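Local coordinates for heat shock protein STI1 (Saccharomyces cerevisiae, PDB 3UPV), which is an adaptor that binds Hsp70 and Hsp90, here represented by a module of three tetratricopeptide repeats in complex with the C-terminal part of Hsp70, at residues K12-K17 with V24-E29. Numbering follows the deposited sequence.
Sequences KEYFTK and VKAYTE
The ring of Tyr14 meets Ala26 at its edge, with the methyl CB of Ala26 near the ring plane and 4.2 Å from Tyr14 CD2. Alanine suits the place: its short methyl lets the ring edge come against helix 20-33, where the axes of the two segments approach to 9.3 Å. The second ring, that of Tyr27, brings its hydroxyl end to the backbone at Lys12. Tyr27 CG sits beside the backbone N (chi1 -65°), and a tyrosine has the length to carry OH across to the partner helix, 3.4 Å from Lys12 CA. Tyr27 OH also lies 3.1 Å from Lys12 N, but the angle is too poor for a hydrogen bond, so the phenol end packs against backbone. On its other neighbour, Tyr27 OH is 4.3 Å from Phe15 CB. Behind the interface, each helix has a threonine whose hydroxyl is placed to bond a carbonyl of its own helix. Thr16 OG1 and N both donate to Lys12 O, from opposite faces of the carbonyl plane, and Thr28 does the same with Val24 O.

Both segments lie in TPR 7 and run at 158° to each other, as the antiparallel helix pair of a tetratricopeptide repeat. Lys12 and Tyr27 each pack on an apolar side chain of the bound peptide, and Phe15 touches peptide backbone. A buried apolar ring suits Phe15, which pairs edge-to-face with Trp20 and rests on Ala46 of helix 38-50, the helix that also receives Val24 on Ala47 and Tyr27 on Asn43 and Arg44.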
loop_
_atom_site.group_PDB
_atom_site.type_symbol
_atom_site.label_atom_id
_atom_site.label_comp_id
_atom_site.label_asym_id
_atom_site.label_seq_id
_atom_site.Cartn_x
_atom_site.Cartn_y
_atom_site.Cartn_z
ATOM N N LYS A 12 5.188 -12.090 4.044
ATOM C CA LYS A 12 5.262 -11.402 5.305
ATOM C C LYS A 12 6.559 -11.721 5.976
ATOM O O LYS A 12 7.217 -10.812 6.459
ATOM C CB LYS A 12 4.084 -11.759 6.203
ATOM C CG LYS A 12 4.280 -11.211 7.656
ATOM C CD LYS A 12 2.935 -11.000 8.416
ATOM C CE LYS A 12 2.131 -12.308 8.682
ATOM N NZ LYS A 12 2.795 -13.667 9.008
ATOM N N GLU A 13 6.993 -12.978 5.939
ATOM C CA GLU A 13 8.300 -13.315 6.486
ATOM C C GLU A 13 9.481 -12.598 5.746
ATOM O O GLU A 13 10.399 -12.056 6.404
ATOM C CB GLU A 13 8.495 -14.842 6.528
ATOM C CG GLU A 13 9.778 -15.303 7.220
ATOM C CD GLU A 13 9.811 -15.026 8.743
ATOM O OE1 GLU A 13 8.761 -14.594 9.324
ATOM O OE2 GLU A 13 10.897 -15.266 9.366
ATOM N N TYR A 14 9.470 -12.620 4.410
ATOM C CA TYR A 14 10.509 -11.924 3.642
ATOM C C TYR A 14 10.530 -10.432 3.964
ATOM O O TYR A 14 11.610 -9.836 4.179
ATOM C CB TYR A 14 10.296 -12.094 2.133
ATOM C CG TYR A 14 10.761 -13.460 1.635
ATOM C CD1 TYR A 14 11.995 -14.014 2.061
ATOM C CD2 TYR A 14 9.960 -14.209 0.741
ATOM C CE1 TYR A 14 12.381 -15.256 1.620
ATOM C CE2 TYR A 14 10.368 -15.462 0.298
ATOM C CZ TYR A 14 11.568 -15.972 0.750
ATOM O OH TYR A 14 11.985 -17.200 0.318
ATOM N N PHE A 15 9.346 -9.859 4.096
ATOM C CA PHE A 15 9.227 -8.415 4.271
ATOM C C PHE A 15 9.807 -8.058 5.666
ATOM O O PHE A 15 10.600 -7.087 5.861
ATOM C CB PHE A 15 7.756 -7.979 4.093
ATOM C CG PHE A 15 7.579 -6.497 4.054
ATOM C CD1 PHE A 15 7.636 -5.847 2.836
ATOM C CD2 PHE A 15 7.424 -5.762 5.228
ATOM C CE1 PHE A 15 7.514 -4.464 2.746
ATOM C CE2 PHE A 15 7.284 -4.324 5.171
ATOM C CZ PHE A 15 7.358 -3.679 3.956
ATOM N N THR A 16 9.468 -8.913 6.624
ATOM C CA THR A 16 9.835 -8.721 8.003
ATOM C C THR A 16 11.345 -8.728 8.118
ATOM O O THR A 16 11.915 -7.989 8.935
ATOM C CB THR A 16 9.155 -9.792 8.855
ATOM O OG1 THR A 16 7.743 -9.536 8.864
ATOM C CG2 THR A 16 9.639 -9.749 10.255
ATOM N N LYS A 17 12.006 -9.435 7.202
ATOM C CA LYS A 17 13.470 -9.575 7.255
ATOM C C LYS A 17 14.147 -8.609 6.298
ATOM O O LYS A 17 15.379 -8.650 6.114
ATOM C CB LYS A 17 13.903 -11.028 6.940
ATOM C CG LYS A 17 13.343 -12.085 7.872
ATOM C CD LYS A 17 14.303 -12.401 9.035
ATOM C CE LYS A 17 13.753 -12.048 10.414
ATOM N NZ LYS A 17 14.851 -12.277 11.421
ATOM N N VAL A 24 8.625 -9.323 -3.075
ATOM C CA VAL A 24 8.019 -9.086 -4.377
ATOM C C VAL A 24 7.606 -10.404 -5.008
ATOM O O VAL A 24 6.462 -10.528 -5.521
ATOM C CB VAL A 24 8.996 -8.249 -5.262
ATOM C CG1 VAL A 24 8.539 -8.257 -6.699
ATOM C CG2 VAL A 24 9.005 -6.812 -4.701
ATOM N N LYS A 25 8.512 -11.397 -4.928
ATOM C CA LYS A 25 8.286 -12.644 -5.630
ATOM C C LYS A 25 7.096 -13.360 -4.985
ATOM O O LYS A 25 6.195 -13.867 -5.686
ATOM C CB LYS A 25 9.579 -13.472 -5.556
ATOM C CG LYS A 25 9.594 -14.780 -6.217
ATOM C CD LYS A 25 11.072 -15.092 -6.538
ATOM C CE LYS A 25 11.644 -14.117 -7.600
ATOM N NZ LYS A 25 13.049 -14.430 -7.927
ATOM N N ALA A 26 7.085 -13.374 -3.643
ATOM C CA ALA A 26 5.990 -14.046 -2.912
ATOM C C ALA A 26 4.649 -13.371 -3.180
ATOM O O ALA A 26 3.668 -14.068 -3.359
ATOM C CB ALA A 26 6.336 -14.126 -1.361
ATOM N N TYR A 27 4.605 -12.034 -3.234
ATOM C CA TYR A 27 3.346 -11.339 -3.437
ATOM C C TYR A 27 2.864 -11.473 -4.876
ATOM O O TYR A 27 1.675 -11.471 -5.143
ATOM C CB TYR A 27 3.410 -9.877 -2.961
ATOM C CG TYR A 27 3.611 -9.796 -1.458
ATOM C CD1 TYR A 27 2.795 -10.566 -0.592
ATOM C CD2 TYR A 27 4.581 -8.959 -0.884
ATOM C CE1 TYR A 27 2.929 -10.514 0.801
ATOM C CE2 TYR A 27 4.687 -8.886 0.565
ATOM C CZ TYR A 27 3.881 -9.643 1.367
ATOM O OH TYR A 27 4.025 -9.502 2.733
ATOM N N THR A 28 3.785 -11.617 -5.812
ATOM C CA THR A 28 3.394 -11.910 -7.157
ATOM C C THR A 28 2.716 -13.276 -7.209
ATOM O O THR A 28 1.688 -13.427 -7.902
ATOM C CB THR A 28 4.647 -11.839 -8.083
ATOM O OG1 THR A 28 5.190 -10.496 -8.064
ATOM C CG2 THR A 28 4.259 -12.182 -9.548
ATOM N N GLU A 29 3.224 -14.235 -6.435
ATOM C CA GLU A 29 2.573 -15.512 -6.383
ATOM C C GLU A 29 1.205 -15.408 -5.718
ATOM O O GLU A 29 0.263 -16.038 -6.226
ATOM C CB GLU A 29 3.453 -16.562 -5.677
ATOM C CG GLU A 29 2.709 -17.907 -5.543
ATOM C CD GLU A 29 3.501 -19.079 -4.910
ATOM O OE1 GLU A 29 4.570 -18.896 -4.314
ATOM O OE2 GLU A 29 2.943 -20.296 -5.030
#